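Local coordinates for protein glutathione transferase o1 (Bombyx mori, PDB 3RBT) that probably conjugates glutathione to electrophiles and reduces dehydroascorbate at its expense, as an omega-class member of the glutathione transferase superfamily, at residues 37-41 with 92-96. Sequence-based numbering, arbitrary orientation.
Sequences YGHRV and SVVIC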
ATOM      1  N   TYR A  37      -8.551  12.048   3.208  1.00 16.21           N
ATOM      2  CA  TYR A  37      -7.621  11.115   3.868  1.00 15.38           C
ATOM      3  C   TYR A  37      -7.689  11.244   5.388  1.00 15.84           C
ATOM      4  O   TYR A  37      -7.615  10.237   6.114  1.00 15.61           O
ATOM      5  CB  TYR A  37      -6.192  11.312   3.363  1.00 15.90           C
ATOM      6  CG  TYR A  37      -6.008  10.915   1.904  1.00 15.89           C
ATOM      7  CD1 TYR A  37      -5.878   9.571   1.536  1.00 15.58           C
ATOM      8  CD2 TYR A  37      -6.001  11.886   0.894  1.00 16.03           C
ATOM      9  CE1 TYR A  37      -5.722   9.199   0.184  1.00 16.86           C
ATOM     10  CE2 TYR A  37      -5.835  11.529  -0.453  1.00 17.08           C
ATOM     11  CZ  TYR A  37      -5.700  10.188  -0.796  1.00 16.50           C
ATOM     12  OH  TYR A  37      -5.551   9.850  -2.115  1.00 19.19           O
ATOM     13  N   GLY A  38      -7.865  12.479   5.868  1.00 16.02           N
ATOM     14  CA  GLY A  38      -8.150  12.724   7.278  1.00 15.93           C
ATOM     15  C   GLY A  38      -9.536  12.243   7.679  1.00 15.73           C
ATOM     16  O   GLY A  38      -9.713  11.708   8.765  1.00 15.81           O
ATOM     17  N   HIS A  39     -10.518  12.446   6.802  1.00 16.12           N
ATOM     18  CA  HIS A  39     -11.901  11.973   7.008  1.00 16.33           C
ATOM     19  C   HIS A  39     -11.905  10.458   7.279  1.00 16.30           C
ATOM     20  O   HIS A  39     -12.542   9.987   8.228  1.00 17.00           O
ATOM     21  CB  HIS A  39     -12.750  12.311   5.778  1.00 16.26           C
ATOM     22  CG  HIS A  39     -14.231  12.143   5.972  1.00 16.36           C
ATOM     23  ND1 HIS A  39     -15.150  12.587   5.044  1.00 15.57           N
ATOM     24  CD2 HIS A  39     -14.952  11.596   6.983  1.00 15.75           C
ATOM     25  CE1 HIS A  39     -16.370  12.301   5.464  1.00 17.24           C
ATOM     26  NE2 HIS A  39     -16.277  11.705   6.641  1.00 16.93           N
ATOM     27  N   ARG A  40     -11.173   9.721   6.447  1.00 15.77           N
ATOM     28  CA  ARG A  40     -10.865   8.305   6.650  1.00 16.00           C
ATOM     29  C   ARG A  40     -10.427   7.945   8.058  1.00 15.69           C
ATOM     30  O   ARG A  40     -10.974   7.029   8.675  1.00 15.88           O
ATOM     31  CB  ARG A  40      -9.716   7.904   5.730  1.00 16.07           C
ATOM     32  CG  ARG A  40     -10.101   7.164   4.518  1.00 17.25           C
ATOM     33  CD  ARG A  40      -8.847   6.596   3.859  1.00 18.19           C
ATOM     34  NE  ARG A  40      -9.223   5.880   2.648  1.00 17.59           N
ATOM     35  CZ  ARG A  40      -8.391   5.495   1.694  1.00 16.50           C
ATOM     36  NH1 ARG A  40      -7.094   5.752   1.784  1.00 15.56           N
ATOM     37  NH2 ARG A  40      -8.879   4.848   0.647  1.00 18.77           N
ATOM     38  N   VAL A  41      -9.397   8.638   8.538  1.00 15.37           N
ATOM     39  CA  VAL A  41      -8.850   8.382   9.855  1.00 15.49           C
ATOM     40  C   VAL A  41      -9.843   8.794  10.950  1.00 16.18           C
ATOM     41  O   VAL A  41      -9.956   8.110  11.965  1.00 17.11           O
ATOM     42  CB  VAL A  41      -7.470   9.064  10.051  1.00 15.30           C
ATOM     43  CG1 VAL A  41      -6.916   8.759  11.442  1.00 14.67           C
ATOM     44  CG2 VAL A  41      -6.483   8.586   8.970  1.00 14.43           C
ATOM     45  N   SER A  92      -2.672   7.229   5.413  1.00 15.69           N
ATOM     46  CA  SER A  92      -3.989   6.913   6.000  1.00 15.40           C
ATOM     47  C   SER A  92      -4.249   5.416   6.161  1.00 15.28           C
ATOM     48  O   SER A  92      -4.821   4.994   7.159  1.00 15.35           O
ATOM     49  CB  SER A  92      -5.134   7.558   5.194  1.00 15.31           C
ATOM     50  OG  SER A  92      -5.230   6.987   3.898  1.00 15.23           O
ATOM     51  N   VAL A  93      -3.825   4.628   5.177  1.00 15.44           N
ATOM     52  CA  VAL A  93      -3.927   3.170   5.251  1.00 16.04           C
ATOM     53  C   VAL A  93      -3.108   2.601   6.411  1.00 15.79           C
ATOM     54  O   VAL A  93      -3.611   1.807   7.199  1.00 16.01           O
ATOM     55  CB  VAL A  93      -3.484   2.491   3.932  1.00 16.35           C
ATOM     56  CG1 VAL A  93      -3.595   0.966   4.059  1.00 17.96           C
ATOM     57  CG2 VAL A  93      -4.335   2.989   2.766  1.00 16.87           C
ATOM     58  N   VAL A  94      -1.847   3.011   6.511  1.00 15.73           N
ATOM     59  CA  VAL A  94      -0.971   2.543   7.589  1.00 15.98           C
ATOM     60  C   VAL A  94      -1.525   2.967   8.959  1.00 15.77           C
ATOM     61  O   VAL A  94      -1.533   2.175   9.922  1.00 16.05           O
ATOM     62  CB  VAL A  94       0.470   3.051   7.387  1.00 16.41           C
ATOM     63  CG1 VAL A  94       1.357   2.658   8.551  1.00 17.60           C
ATOM     64  CG2 VAL A  94       1.035   2.500   6.084  1.00 16.46           C
ATOM     65  N   ILE A  95      -2.015   4.205   9.015  1.00 14.74           N
ATOM     66  CA  ILE A  95      -2.602   4.782  10.232  1.00 14.75           C
ATOM     67  C   ILE A  95      -3.816   3.983  10.698  1.00 14.34           C
ATOM     68  O   ILE A  95      -3.903   3.600  11.863  1.00 15.02           O
ATOM     69  CB  ILE A  95      -2.985   6.272  10.033  1.00 13.82           C
ATOM     70  CG1 ILE A  95      -1.717   7.147  10.040  1.00 15.20           C
ATOM     71  CG2 ILE A  95      -3.912   6.723  11.129  1.00 14.12           C
ATOM     72  CD1 ILE A  95      -1.901   8.578   9.459  1.00 12.30           C
ATOM     73  N   CYS A  96      -4.735   3.717   9.776  1.00 13.71           N
ATOM     74  CA  CYS A  96      -5.962   3.027  10.109  1.00 13.70           C
ATOM     75  C   CYS A  96      -5.696   1.578  10.489  1.00 13.77           C
ATOM     76  O   CYS A  96      -6.356   1.058  11.386  1.00 14.15           O
ATOM     77  CB  CYS A  96      -6.960   3.107   8.947  1.00 13.49           C
ATOM     78  SG  CYS A  96      -7.663   4.768   8.680  1.00 14.99           S
TER
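Val41 sets its two methyl groups against the branch methyl of Ile95, CG1 coming to 3.6 Å from Ile95 CG2, and the two side chains cross at roughly a right angle. With CG1 anti to the backbone nitrogen (chi1 -179°), Val41 CG2 lies beside that nitrogen, where it meets both Ile95 CG2 and, at 4.0 Å, Cys96 SG. Toward the N-terminal ends of the segments the contact becomes polar. The side chain of Arg40, extended from CG to NE, runs past Ser92, one turn before Cys96, so that NH1 donates a hydrogen bond of 3.1 Å to Ser92 OG. This oxygen lies almost exactly in the guanidinium plane, and the N-H...O angle is 156°. The same OG sits at the ring edge of Tyr37, 3.6 Å from CD1, while Val93, which also packs on Arg120 of the second subunit, brings CG2 beside NH1. Helices 36-47 and 92-102 pack side by side in the thioredoxin-like N-terminal domain of the glutathione transferase fold; their local axes run nearly parallel (8°) and 9.6 Å apart. From the all-helical C-terminal domain, helix 113-138 packs on Tyr37 and Arg40, and helix 174-186 reaches both segments, with Met178 on Cys96 and Trp182 edge-to-face with Tyr37. Arg40 NE donates a hydrogen bond to the Met178 carbonyl oxygen; with the bond to Ser92 and a further one at NH2, this restrains the guanidinium's rotation at the domain interface.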